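Local structure of putative pyridoxamine 5-phosphate-dependent dehydrase, Wbdk (Escherichia coli O55:H7, 2GMU) at residues T134-G139 and E160-S165; S189-T194 and E300-G305; C213-G218 and Y249-L254. The protein removes the C3'-hydroxyl of GDP-4-keto-6-deoxy-D-mannose by a combined transamination and deoxygenation, a step in making L-colitose for the O-antigen. One frame throughout, in Å; residues are numbered along the deposited sequence.

Contact 1 (T134-G139 and E160-S165). With PDG (N-({3-hydroxy-2-methyl-5-[(phosphonooxy)methyl]pyridin-4-yl}methyl)-D-glutamic acid), chain D.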
loop_
_atom_site.group_PDB
_atom_site.type_symbol
_atom_site.label_atom_id
_atom_site.label_comp_id
_atom_site.label_asym_id
_atom_site.label_seq_id
_atom_site.Cartn_x
_atom_site.Cartn_y
_atom_site.Cartn_z
ATOM N N THR A 134 -1.777 5.634 20.946
ATOM C CA THR A 134 -0.924 4.822 21.787
ATOM C C THR A 134 -0.300 3.706 20.987
ATOM O O THR A 134 -0.793 3.326 19.929
ATOM C CB THR A 134 -1.638 4.215 23.012
ATOM O OG1 THR A 134 -2.663 3.331 22.606
ATOM C CG2 THR A 134 -2.203 5.318 23.885
ATOM N N VAL A 135 0.791 3.204 21.543
ATOM C CA VAL A 135 1.553 2.125 20.984
ATOM C C VAL A 135 1.852 1.134 22.080
ATOM O O VAL A 135 2.312 1.511 23.158
ATOM C CB VAL A 135 2.865 2.615 20.382
ATOM C CG1 VAL A 135 3.615 1.428 19.785
ATOM C CG2 VAL A 135 2.600 3.656 19.302
ATOM N N ASN A 136 1.579 -0.139 21.814
ATOM C CA ASN A 136 1.868 -1.167 22.795
ATOM C C ASN A 136 3.217 -1.766 22.429
ATOM O O ASN A 136 3.330 -2.600 21.521
ATOM C CB ASN A 136 0.765 -2.222 22.842
ATOM C CG ASN A 136 -0.532 -1.578 23.235
ATOM O OD1 ASN A 136 -0.599 -0.890 24.257
ATOM N ND2 ASN A 136 -1.562 -1.789 22.430
ATOM N N LEU A 137 4.249 -1.288 23.127
ATOM C CA LEU A 137 5.613 -1.680 22.850
ATOM C C LEU A 137 6.093 -3.057 23.259
ATOM O O LEU A 137 5.996 -3.435 24.422
ATOM C CB LEU A 137 6.601 -0.608 23.307
ATOM C CG LEU A 137 7.727 -0.351 22.316
ATOM C CD1 LEU A 137 7.213 0.516 21.184
ATOM C CD2 LEU A 137 8.884 0.358 23.013
ATOM N N LEU A 138 6.674 -3.750 22.267
ATOM C CA LEU A 138 7.283 -5.043 22.453
ATOM C C LEU A 138 6.413 -6.091 23.102
ATOM O O LEU A 138 6.950 -6.986 23.734
ATOM C CB LEU A 138 8.527 -4.859 23.341
ATOM C CG LEU A 138 9.554 -3.928 22.704
ATOM C CD1 LEU A 138 10.784 -3.829 23.604
ATOM C CD2 LEU A 138 9.949 -4.468 21.336
ATOM N N GLY A 139 5.101 -5.978 22.958
ATOM C CA GLY A 139 4.211 -6.955 23.543
ATOM C C GLY A 139 3.542 -6.462 24.811
ATOM O O GLY A 139 2.574 -7.060 25.281
ATOM N N GLU A 160 -4.854 2.902 18.858
ATOM C CA GLU A 160 -3.790 1.982 19.211
ATOM C C GLU A 160 -3.033 1.419 18.016
ATOM O O GLU A 160 -3.622 0.965 17.031
ATOM C CB GLU A 160 -4.299 0.732 19.963
ATOM C CG GLU A 160 -5.053 0.954 21.277
ATOM C CD GLU A 160 -5.398 -0.370 21.890
ATOM O OE1 GLU A 160 -4.563 -1.121 22.360
ATOM O OE2 GLU A 160 -6.675 -0.642 21.831
ATOM N N ASP A 161 -1.713 1.411 18.145
ATOM C CA ASP A 161 -0.858 0.769 17.173
ATOM C C ASP A 161 -0.456 -0.496 17.913
ATOM O O ASP A 161 0.389 -0.460 18.825
ATOM C CB ASP A 161 0.396 1.566 16.773
ATOM C CG ASP A 161 1.273 0.799 15.820
ATOM O OD1 ASP A 161 1.263 -0.429 15.735
ATOM O OD2 ASP A 161 2.059 1.586 15.112
ATOM N N ASN A 162 -1.120 -1.593 17.570
ATOM C CA ASN A 162 -0.857 -2.855 18.234
ATOM C C ASN A 162 -0.019 -3.815 17.406
ATOM O O ASN A 162 -0.099 -5.023 17.595
ATOM C CB ASN A 162 -2.165 -3.536 18.677
ATOM C CG ASN A 162 -1.963 -4.556 19.775
ATOM O OD1 ASN A 162 -1.322 -4.273 20.789
ATOM N ND2 ASN A 162 -2.499 -5.746 19.561
ATOM N N CYS A 163 0.804 -3.267 16.519
ATOM C CA CYS A 163 1.671 -4.046 15.653
ATOM C C CYS A 163 2.704 -4.930 16.336
ATOM O O CYS A 163 3.199 -5.867 15.726
ATOM C CB CYS A 163 2.295 -3.207 14.522
ATOM S SG CYS A 163 0.998 -2.683 13.366
ATOM N N GLU A 164 3.054 -4.652 17.585
ATOM C CA GLU A 164 4.049 -5.478 18.283
ATOM C C GLU A 164 3.448 -6.252 19.429
ATOM O O GLU A 164 4.135 -7.016 20.102
ATOM C CB GLU A 164 5.182 -4.630 18.898
ATOM C CG GLU A 164 5.835 -3.696 17.861
ATOM C CD GLU A 164 6.888 -2.798 18.455
ATOM O OE1 GLU A 164 7.140 -2.737 19.646
ATOM O OE2 GLU A 164 7.511 -2.092 17.544
ATOM N N SER A 165 2.162 -6.036 19.670
ATOM C CA SER A 165 1.584 -6.672 20.815
ATOM C C SER A 165 0.365 -7.538 20.598
ATOM O O SER A 165 -0.502 -7.675 21.464
ATOM C CB SER A 165 1.410 -5.633 21.902
ATOM O OG SER A 165 2.637 -4.948 22.048
HETATM N N1 PDG D . 3.979 -0.013 13.789
HETATM C C2 PDG D . 4.803 -0.493 14.706
HETATM C C2A PDG D . 4.791 0.058 16.108
HETATM C C3 PDG D . 5.683 -1.505 14.379
HETATM O O3 PDG D . 6.539 -2.034 15.282
HETATM C C4 PDG D . 5.674 -1.995 13.088
HETATM C C4A PDG D . 6.649 -3.146 12.745
HETATM C C5 PDG D . 4.827 -1.458 12.102
HETATM C C6 PDG D . 3.949 -0.483 12.538
HETATM C C5A PDG D . 4.793 -2.089 10.870
HETATM O OP4 PDG D . 4.106 -3.151 10.387
HETATM P P PDG D . 4.628 -3.607 8.946
HETATM O OP1 PDG D . 6.066 -3.952 9.034
HETATM O OP2 PDG D . 3.747 -4.909 8.565
HETATM O OP3 PDG D . 4.407 -2.462 7.817
HETATM N NA PDG D . 7.834 -2.620 12.129
HETATM C CAA PDG D . 8.648 -3.473 11.405
HETATM C CBA PDG D . 9.939 -2.993 10.714
HETATM C CGA PDG D . 10.625 -4.219 10.070
HETATM C CDA PDG D . 10.164 -4.410 8.605
HETATM O OE1 PDG D . 8.968 -4.106 8.234
HETATM O OE2 PDG D . 10.985 -4.889 7.748
HETATM C CA PDG D . 8.256 -4.943 11.278
HETATM O OA PDG D . 8.741 -5.804 12.103
HETATM O OXT PDG D . 7.454 -5.291 10.339
HETATM O O HOH W 1 2.657 -2.196 18.917
#
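Thr134 lies beside Glu160 on neighbouring parallel strands, and its carbonyl O takes the backbone N of Asp161 at 2.8 Å. Its OG1 rests on Glu160 CG and is hydrogen-bonded to the carbonyl O of Leu159. Val135, branched as suits a strand, runs alongside Asp161 on the other face, CG2 against Asp161 CB. These strands flank helix 144-151 in a beta-alpha-beta unit, and the cofactor sits at their C-terminal ends. There Asp161 OD2, also accepting from Thr93 and Asn62, lies 2.8 Å from the pyridine N1 of the bound PDG, and OD1 closes an Asx turn on Cys163 N. With CG beside its own backbone N (chi1 -61°), Asn136 brings ND2 to Glu160 OE1 at 3.1 Å and Asn162 OD1 at 3.0 Å; its OD1 accepts from Asn142. Gly176 N and Gly179 N donate to Glu160 OE1 and OE2. The Asn136 carbonyl O receives Ser165 OG and a water bridging to Asp161 O and Glu164 N. Leu138 N donates to the anti lone pair of Glu164 OE1 (2.8 Å), while OE2 lies 2.5 Å from ligand O3. Gly139 N makes a weak hydrogen bond to Ser165 OG; at its backbone angles a side chain would press on the preceding carbonyl O.

Contact 2 (S189-T194 and E300-G305). With PDG (N-({3-hydroxy-2-methyl-5-[(phosphonooxy)methyl]pyridin-4-yl}methyl)-D-glutamic acid), chain D.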
loop_
_atom_site.group_PDB
_atom_site.type_symbol
_atom_site.label_atom_id
_atom_site.label_comp_id
_atom_site.label_asym_id
_atom_site.label_seq_id
_atom_site.Cartn_x
_atom_site.Cartn_y
_atom_site.Cartn_z
ATOM N N SER A 189 8.134 -12.777 11.250
ATOM C CA SER A 189 8.611 -12.710 12.610
ATOM C C SER A 189 7.810 -11.879 13.591
ATOM O O SER A 189 8.358 -11.279 14.507
ATOM C CB SER A 189 10.096 -12.440 12.718
ATOM O OG SER A 189 10.685 -13.582 13.300
ATOM N N HIS A 190 6.510 -11.852 13.405
ATOM C CA HIS A 190 5.656 -11.176 14.345
ATOM C C HIS A 190 5.048 -12.299 15.172
ATOM O O HIS A 190 5.583 -13.407 15.158
ATOM C CB HIS A 190 4.603 -10.331 13.614
ATOM C CG HIS A 190 5.226 -9.014 13.343
ATOM N ND1 HIS A 190 4.726 -7.841 13.894
ATOM C CD2 HIS A 190 6.348 -8.716 12.632
ATOM C CE1 HIS A 190 5.524 -6.858 13.489
ATOM N NE2 HIS A 190 6.504 -7.354 12.729
ATOM N N HIS A 191 3.942 -12.062 15.864
ATOM C CA HIS A 191 3.330 -13.152 16.614
ATOM C C HIS A 191 2.844 -14.228 15.633
ATOM O O HIS A 191 2.956 -15.425 15.888
ATOM C CB HIS A 191 2.247 -12.647 17.578
ATOM C CG HIS A 191 2.863 -11.895 18.718
ATOM N ND1 HIS A 191 3.181 -10.543 18.626
ATOM C CD2 HIS A 191 3.227 -12.332 19.952
ATOM C CE1 HIS A 191 3.717 -10.192 19.786
ATOM N NE2 HIS A 191 3.758 -11.243 20.601
ATOM N N ILE A 192 2.323 -13.763 14.489
ATOM C CA ILE A 192 1.874 -14.558 13.342
ATOM C C ILE A 192 2.489 -13.905 12.100
ATOM O O ILE A 192 2.923 -12.738 12.136
ATOM C CB ILE A 192 0.359 -14.761 13.191
ATOM C CG1 ILE A 192 -0.323 -13.467 12.740
ATOM C CG2 ILE A 192 -0.235 -15.238 14.509
ATOM C CD1 ILE A 192 -1.812 -13.614 12.422
ATOM N N ALA A 193 2.568 -14.640 10.996
ATOM C CA ALA A 193 3.173 -14.070 9.800
ATOM C C ALA A 193 2.522 -14.585 8.534
ATOM O O ALA A 193 2.383 -15.797 8.371
ATOM C CB ALA A 193 4.678 -14.327 9.785
ATOM N N THR A 194 2.145 -13.664 7.645
ATOM C CA THR A 194 1.487 -14.018 6.389
ATOM C C THR A 194 2.260 -13.493 5.189
ATOM O O THR A 194 1.686 -13.191 4.133
ATOM C CB THR A 194 0.060 -13.442 6.401
ATOM O OG1 THR A 194 0.140 -12.035 6.531
ATOM C CG2 THR A 194 -0.697 -14.010 7.597
ATOM N N GLU A 300 -0.902 -8.471 30.881
ATOM C CA GLU A 300 -0.255 -9.689 30.414
ATOM C C GLU A 300 0.407 -9.409 29.084
ATOM O O GLU A 300 -0.267 -9.391 28.050
ATOM C CB GLU A 300 -1.251 -10.844 30.223
ATOM C CG GLU A 300 -1.838 -11.389 31.536
ATOM C CD GLU A 300 -2.589 -12.672 31.316
ATOM O OE1 GLU A 300 -2.904 -13.074 30.207
ATOM O OE2 GLU A 300 -2.866 -13.296 32.437
ATOM N N SER A 301 1.708 -9.175 29.120
ATOM C CA SER A 301 2.447 -8.888 27.908
ATOM C C SER A 301 2.508 -10.095 26.989
ATOM O O SER A 301 2.471 -11.245 27.437
ATOM C CB SER A 301 3.853 -8.416 28.244
ATOM O OG SER A 301 4.622 -8.334 27.069
ATOM N N SER A 302 2.610 -9.827 25.693
ATOM C CA SER A 302 2.759 -10.899 24.721
ATOM C C SER A 302 4.250 -11.101 24.342
ATOM O O SER A 302 4.638 -11.841 23.430
ATOM C CB SER A 302 1.786 -10.831 23.547
ATOM O OG SER A 302 2.020 -9.683 22.752
ATOM N N TRP A 303 5.114 -10.421 25.091
ATOM C CA TRP A 303 6.552 -10.534 24.942
ATOM C C TRP A 303 7.084 -10.706 23.531
ATOM O O TRP A 303 7.642 -11.742 23.149
ATOM C CB TRP A 303 7.096 -11.627 25.890
ATOM C CG TRP A 303 6.721 -11.341 27.315
ATOM C CD1 TRP A 303 5.652 -11.835 28.005
ATOM C CD2 TRP A 303 7.407 -10.449 28.206
ATOM N NE1 TRP A 303 5.632 -11.326 29.277
ATOM C CE2 TRP A 303 6.701 -10.468 29.431
ATOM C CE3 TRP A 303 8.548 -9.640 28.080
ATOM C CZ2 TRP A 303 7.119 -9.684 30.519
ATOM C CZ3 TRP A 303 8.952 -8.869 29.158
ATOM C CH2 TRP A 303 8.247 -8.891 30.368
ATOM N N PHE A 304 6.945 -9.650 22.760
ATOM C CA PHE A 304 7.451 -9.631 21.408
ATOM C C PHE A 304 8.947 -9.972 21.411
ATOM O O PHE A 304 9.477 -10.734 20.600
ATOM C CB PHE A 304 7.220 -8.229 20.827
ATOM C CG PHE A 304 7.644 -8.155 19.389
ATOM C CD1 PHE A 304 6.765 -8.505 18.367
ATOM C CD2 PHE A 304 8.936 -7.755 19.047
ATOM C CE1 PHE A 304 7.151 -8.449 17.029
ATOM C CE2 PHE A 304 9.343 -7.698 17.716
ATOM C CZ PHE A 304 8.445 -8.044 16.707
ATOM N N GLY A 305 9.666 -9.386 22.350
ATOM C CA GLY A 305 11.088 -9.638 22.446
ATOM C C GLY A 305 11.571 -9.182 23.811
ATOM O O GLY A 305 10.767 -8.725 24.618
HETATM N N1 PDG D . 3.979 -0.013 13.789
HETATM C C2 PDG D . 4.803 -0.493 14.706
HETATM C C2A PDG D . 4.791 0.058 16.108
HETATM C C3 PDG D . 5.683 -1.505 14.379
HETATM O O3 PDG D . 6.539 -2.034 15.282
HETATM C C4 PDG D . 5.674 -1.995 13.088
HETATM C C4A PDG D . 6.649 -3.146 12.745
HETATM C C5 PDG D . 4.827 -1.458 12.102
HETATM C C6 PDG D . 3.949 -0.483 12.538
HETATM C C5A PDG D . 4.793 -2.089 10.870
HETATM O OP4 PDG D . 4.106 -3.151 10.387
HETATM P P PDG D . 4.628 -3.607 8.946
HETATM O OP1 PDG D . 6.066 -3.952 9.034
HETATM O OP2 PDG D . 3.747 -4.909 8.565
HETATM O OP3 PDG D . 4.407 -2.462 7.817
HETATM N NA PDG D . 7.834 -2.620 12.129
HETATM C CAA PDG D . 8.648 -3.473 11.405
HETATM C CBA PDG D . 9.939 -2.993 10.714
HETATM C CGA PDG D . 10.625 -4.219 10.070
HETATM C CDA PDG D . 10.164 -4.410 8.605
HETATM O OE1 PDG D . 8.968 -4.106 8.234
HETATM O OE2 PDG D . 10.985 -4.889 7.748
HETATM C CA PDG D . 8.256 -4.943 11.278
HETATM O OA PDG D . 8.741 -5.804 12.103
HETATM O OXT PDG D . 7.454 -5.291 10.339
#
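Phe304 meets both His190 and His191, and its side chain can be followed outward between them. CB passes 4.1 Å from His191 CE1. Because CG stands anti to the backbone N (chi1 -176°), the ring extends toward the loop that carries the histidines. CD1 then approaches His191 CE1 at 3.8 Å, with the two rings oblique to each other. One bond further on, CE1 hangs over one face of the His190 imidazole, 4.0 Å from its ND1 and offset toward the rim. This is an edge-to-face pair with planes at 70°. At the tip, CZ lies 3.9 Å from Ser189 O. A phenyl suits this place, since its nonpolar C-H rim packs on both imidazoles without competing for their nitrogens.

The polar tie is made by His191, whose NE2 donates to Ser302 O at 3.0 Å. The acceptor lies in the imidazole plane, yet the donor stands above the carbonyl plane, away from the lone pairs. Ser302 OG is itself hydrogen-bonded to Met166 O, which ties this turn to the neighbouring loop.

His190 is assigned as the proton donor/acceptor. Its NE2 donates to the alpha-carboxylate OA of the bound PDG at 2.8 Å, while ND1 makes a weak hydrogen bond with Cys163 O. Together with Phe304, these contacts probably limit the rotation of the imidazole, consistent with presenting NE2 to the glutamate part of the adduct.

Contact 3 (C213-G218 and Y249-L254). With PDG (N-({3-hydroxy-2-methyl-5-[(phosphonooxy)methyl]pyridin-4-yl}methyl)-D-glutamic acid), chain E.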
loop_
_atom_site.group_PDB
_atom_site.type_symbol
_atom_site.label_atom_id
_atom_site.label_comp_id
_atom_site.label_asym_id
_atom_site.label_seq_id
_atom_site.Cartn_x
_atom_site.Cartn_y
_atom_site.Cartn_z
ATOM N N CYS A 213 -14.122 0.777 1.958
ATOM C CA CYS A 213 -14.090 1.618 0.780
ATOM C C CYS A 213 -12.697 2.119 0.360
ATOM O O CYS A 213 -12.316 2.007 -0.809
ATOM C CB CYS A 213 -15.152 2.739 0.929
ATOM S SG CYS A 213 -15.251 3.954 -0.413
ATOM N N ILE A 214 -11.935 2.665 1.319
ATOM C CA ILE A 214 -10.609 3.224 1.055
ATOM C C ILE A 214 -9.487 2.234 0.829
ATOM O O ILE A 214 -8.428 2.603 0.322
ATOM C CB ILE A 214 -10.203 4.313 2.039
ATOM C CG1 ILE A 214 -10.284 3.816 3.483
ATOM C CG2 ILE A 214 -11.094 5.532 1.848
ATOM C CD1 ILE A 214 -9.576 4.720 4.488
ATOM N N ARG A 215 -9.726 0.988 1.235
ATOM C CA ARG A 215 -8.753 -0.081 1.079
ATOM C C ARG A 215 -8.643 -0.439 -0.387
ATOM O O ARG A 215 -7.604 -0.869 -0.911
ATOM C CB ARG A 215 -9.228 -1.341 1.805
ATOM C CG ARG A 215 -8.459 -2.610 1.416
ATOM C CD ARG A 215 -8.761 -3.821 2.304
ATOM N NE ARG A 215 -10.131 -4.311 2.109
ATOM C CZ ARG A 215 -10.662 -5.420 2.646
ATOM N NH1 ARG A 215 -10.000 -6.244 3.464
ATOM N NH2 ARG A 215 -11.929 -5.706 2.363
ATOM N N ALA A 216 -9.785 -0.276 -1.044
ATOM C CA ALA A 216 -9.857 -0.641 -2.432
ATOM C C ALA A 216 -10.541 0.351 -3.327
ATOM O O ALA A 216 -11.747 0.251 -3.543
ATOM C CB ALA A 216 -10.577 -1.969 -2.570
ATOM N N HIS A 217 -9.725 1.259 -3.852
ATOM C CA HIS A 217 -10.124 2.243 -4.823
ATOM C C HIS A 217 -11.186 3.255 -4.420
ATOM O O HIS A 217 -11.613 4.047 -5.260
ATOM C CB HIS A 217 -10.463 1.542 -6.163
ATOM C CG HIS A 217 -9.420 0.547 -6.614
ATOM N ND1 HIS A 217 -8.171 0.943 -7.081
ATOM C CD2 HIS A 217 -9.460 -0.819 -6.671
ATOM C CE1 HIS A 217 -7.499 -0.158 -7.402
ATOM N NE2 HIS A 217 -8.247 -1.236 -7.168
ATOM N N GLY A 218 -11.616 3.282 -3.162
ATOM C CA GLY A 218 -12.637 4.261 -2.806
ATOM C C GLY A 218 -13.945 3.968 -3.551
ATOM O O GLY A 218 -14.744 4.852 -3.860
ATOM N N TYR A 249 -7.119 4.178 -1.448
ATOM C CA TYR A 249 -5.927 3.564 -2.001
ATOM C C TYR A 249 -6.261 2.172 -2.496
ATOM O O TYR A 249 -7.410 1.748 -2.549
ATOM C CB TYR A 249 -4.960 3.338 -0.806
ATOM C CG TYR A 249 -4.595 4.621 -0.089
ATOM C CD1 TYR A 249 -5.347 5.100 0.986
ATOM C CD2 TYR A 249 -3.512 5.380 -0.538
ATOM C CE1 TYR A 249 -4.999 6.295 1.619
ATOM C CE2 TYR A 249 -3.163 6.584 0.074
ATOM C CZ TYR A 249 -3.909 7.042 1.161
ATOM O OH TYR A 249 -3.560 8.230 1.772
ATOM N N ASN A 250 -5.213 1.451 -2.830
ATOM C CA ASN A 250 -5.310 0.051 -3.175
ATOM C C ASN A 250 -4.298 -0.585 -2.257
ATOM O O ASN A 250 -3.103 -0.559 -2.549
ATOM C CB ASN A 250 -5.072 -0.393 -4.633
ATOM C CG ASN A 250 -4.990 -1.918 -4.758
ATOM O OD1 ASN A 250 -5.303 -2.657 -3.810
ATOM N ND2 ASN A 250 -4.552 -2.413 -5.913
ATOM N N VAL A 251 -4.779 -1.085 -1.124
ATOM C CA VAL A 251 -3.893 -1.717 -0.171
ATOM C C VAL A 251 -4.426 -3.074 0.207
ATOM O O VAL A 251 -4.298 -3.538 1.340
ATOM C CB VAL A 251 -3.565 -0.867 1.051
ATOM C CG1 VAL A 251 -2.820 0.395 0.622
ATOM C CG2 VAL A 251 -4.830 -0.493 1.814
ATOM N N ARG A 252 -5.038 -3.701 -0.784
ATOM C CA ARG A 252 -5.602 -5.007 -0.564
ATOM C C ARG A 252 -4.520 -6.017 -0.262
ATOM O O ARG A 252 -3.413 -5.933 -0.784
ATOM C CB ARG A 252 -6.320 -5.483 -1.812
ATOM C CG ARG A 252 -7.656 -4.804 -2.047
ATOM C CD ARG A 252 -8.297 -5.300 -3.337
ATOM N NE ARG A 252 -7.375 -5.233 -4.466
ATOM C CZ ARG A 252 -7.739 -5.002 -5.724
ATOM N NH1 ARG A 252 -9.008 -4.818 -6.078
ATOM N NH2 ARG A 252 -6.798 -4.953 -6.658
ATOM N N PRO A 253 -4.852 -6.993 0.560
ATOM C CA PRO A 253 -3.894 -8.031 0.833
ATOM C C PRO A 253 -4.121 -9.109 -0.228
ATOM O O PRO A 253 -5.140 -9.134 -0.927
ATOM C CB PRO A 253 -4.310 -8.625 2.180
ATOM C CG PRO A 253 -5.810 -8.381 2.265
ATOM C CD PRO A 253 -6.132 -7.281 1.259
ATOM N N LEU A 254 -3.174 -10.017 -0.345
ATOM C CA LEU A 254 -3.319 -11.099 -1.296
ATOM C C LEU A 254 -4.167 -12.200 -0.696
ATOM O O LEU A 254 -4.125 -12.455 0.522
ATOM C CB LEU A 254 -1.950 -11.654 -1.727
ATOM C CG LEU A 254 -1.188 -10.671 -2.617
ATOM C CD1 LEU A 254 0.148 -11.276 -3.019
ATOM C CD2 LEU A 254 -2.004 -10.365 -3.869
HETATM N N1 PDG E . -4.402 3.558 -13.167
HETATM C C2 PDG E . -5.146 3.214 -14.216
HETATM C C2A PDG E . -5.379 4.175 -15.349
HETATM C C3 PDG E . -5.712 1.954 -14.280
HETATM O O3 PDG E . -6.478 1.558 -15.318
HETATM C C4 PDG E . -5.477 1.069 -13.258
HETATM C C4A PDG E . -6.090 -0.334 -13.372
HETATM C C5 PDG E . -4.718 1.431 -12.137
HETATM C C6 PDG E . -4.162 2.702 -12.153
HETATM C C5A PDG E . -4.450 0.414 -11.201
HETATM O OP4 PDG E . -3.458 -0.473 -10.938
HETATM P P PDG E . -3.865 -1.501 -9.764
HETATM O OP1 PDG E . -5.084 -2.254 -10.099
HETATM O OP2 PDG E . -2.642 -2.532 -9.589
HETATM O OP3 PDG E . -4.094 -0.698 -8.379
HETATM N NA PDG E . -7.259 -0.395 -12.571
HETATM C CAA PDG E . -7.674 -1.575 -12.115
HETATM C CBA PDG E . -8.933 -1.660 -11.233
HETATM C CGA PDG E . -9.282 -3.128 -10.951
HETATM C CDA PDG E . -8.688 -3.576 -9.603
HETATM O OE1 PDG E . -7.525 -3.176 -9.237
HETATM O OE2 PDG E . -9.371 -4.360 -8.848
HETATM C CA PDG E . -6.875 -2.842 -12.484
HETATM O OA PDG E . -5.618 -2.909 -12.233
HETATM O OXT PDG E . -7.462 -3.823 -13.060
#
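His217 and Asn250 run next to each other in the same direction, toward the bound PDG, with His217 CE1 3.7 Å from Asn250 CB. The first torsion of Asn250 (171°) swings CG away from its own N and ND2 out to phosphate oxygen OP3 of PDG at 3.0 Å. Its OD1 accepts from Arg252 N, an Asx turn that fixes the amide's rotation; asparagine suits the site by donating and accepting at once. Arg252 bends at chi3 (-51°), which carries the guanidinium to the side-chain carboxylate of the ligand's glutamate part: NH1 donates to OE2 at 2.8 Å and NH2 to OE1. His217 crosses Arg252 at about a right angle, its NE2 over one guanidinium face, and donates weakly to PDG OE1. The short Ala216 CB packs against Arg252 CG at 4.1 Å. Glu196 of the second subunit accepts from Asn250 ND2 through OE1 and forms a salt bridge with Arg252 NE through OE2. Backbone bonds run from Tyr249 N to Ile214 O, Val251 N to Arg215 O and His217 N to Tyr249 O. The contact joins the end of helix 205-215 to the loop entering helix 255-286, with Ile214, Tyr249 and Val251 packed on helix 58-71 and Arg215 and Pro253 on strand 51-55.

Contacts 1 and 2 face the same PDG molecule, their centres 10 Å apart. They join directly: Leu138 O to Phe304 N and Gly139 O to Ser302 N, both 2.8 Å, are probable backbone hydrogen bonds. Contact 1 addresses the pyridine ring and contact 2 the carboxylate of the adduct's amino-acid part. Contact 3 lies about 24 Å from contact 1 and 26 Å from contact 2, centre to centre, and serves the other PDG, reaching into the second subunit's site. By the same dimer arrangement, Asn250 and Arg252 of the second subunit bind the PDG held by contacts 1 and 2, so each active site is completed by both chains.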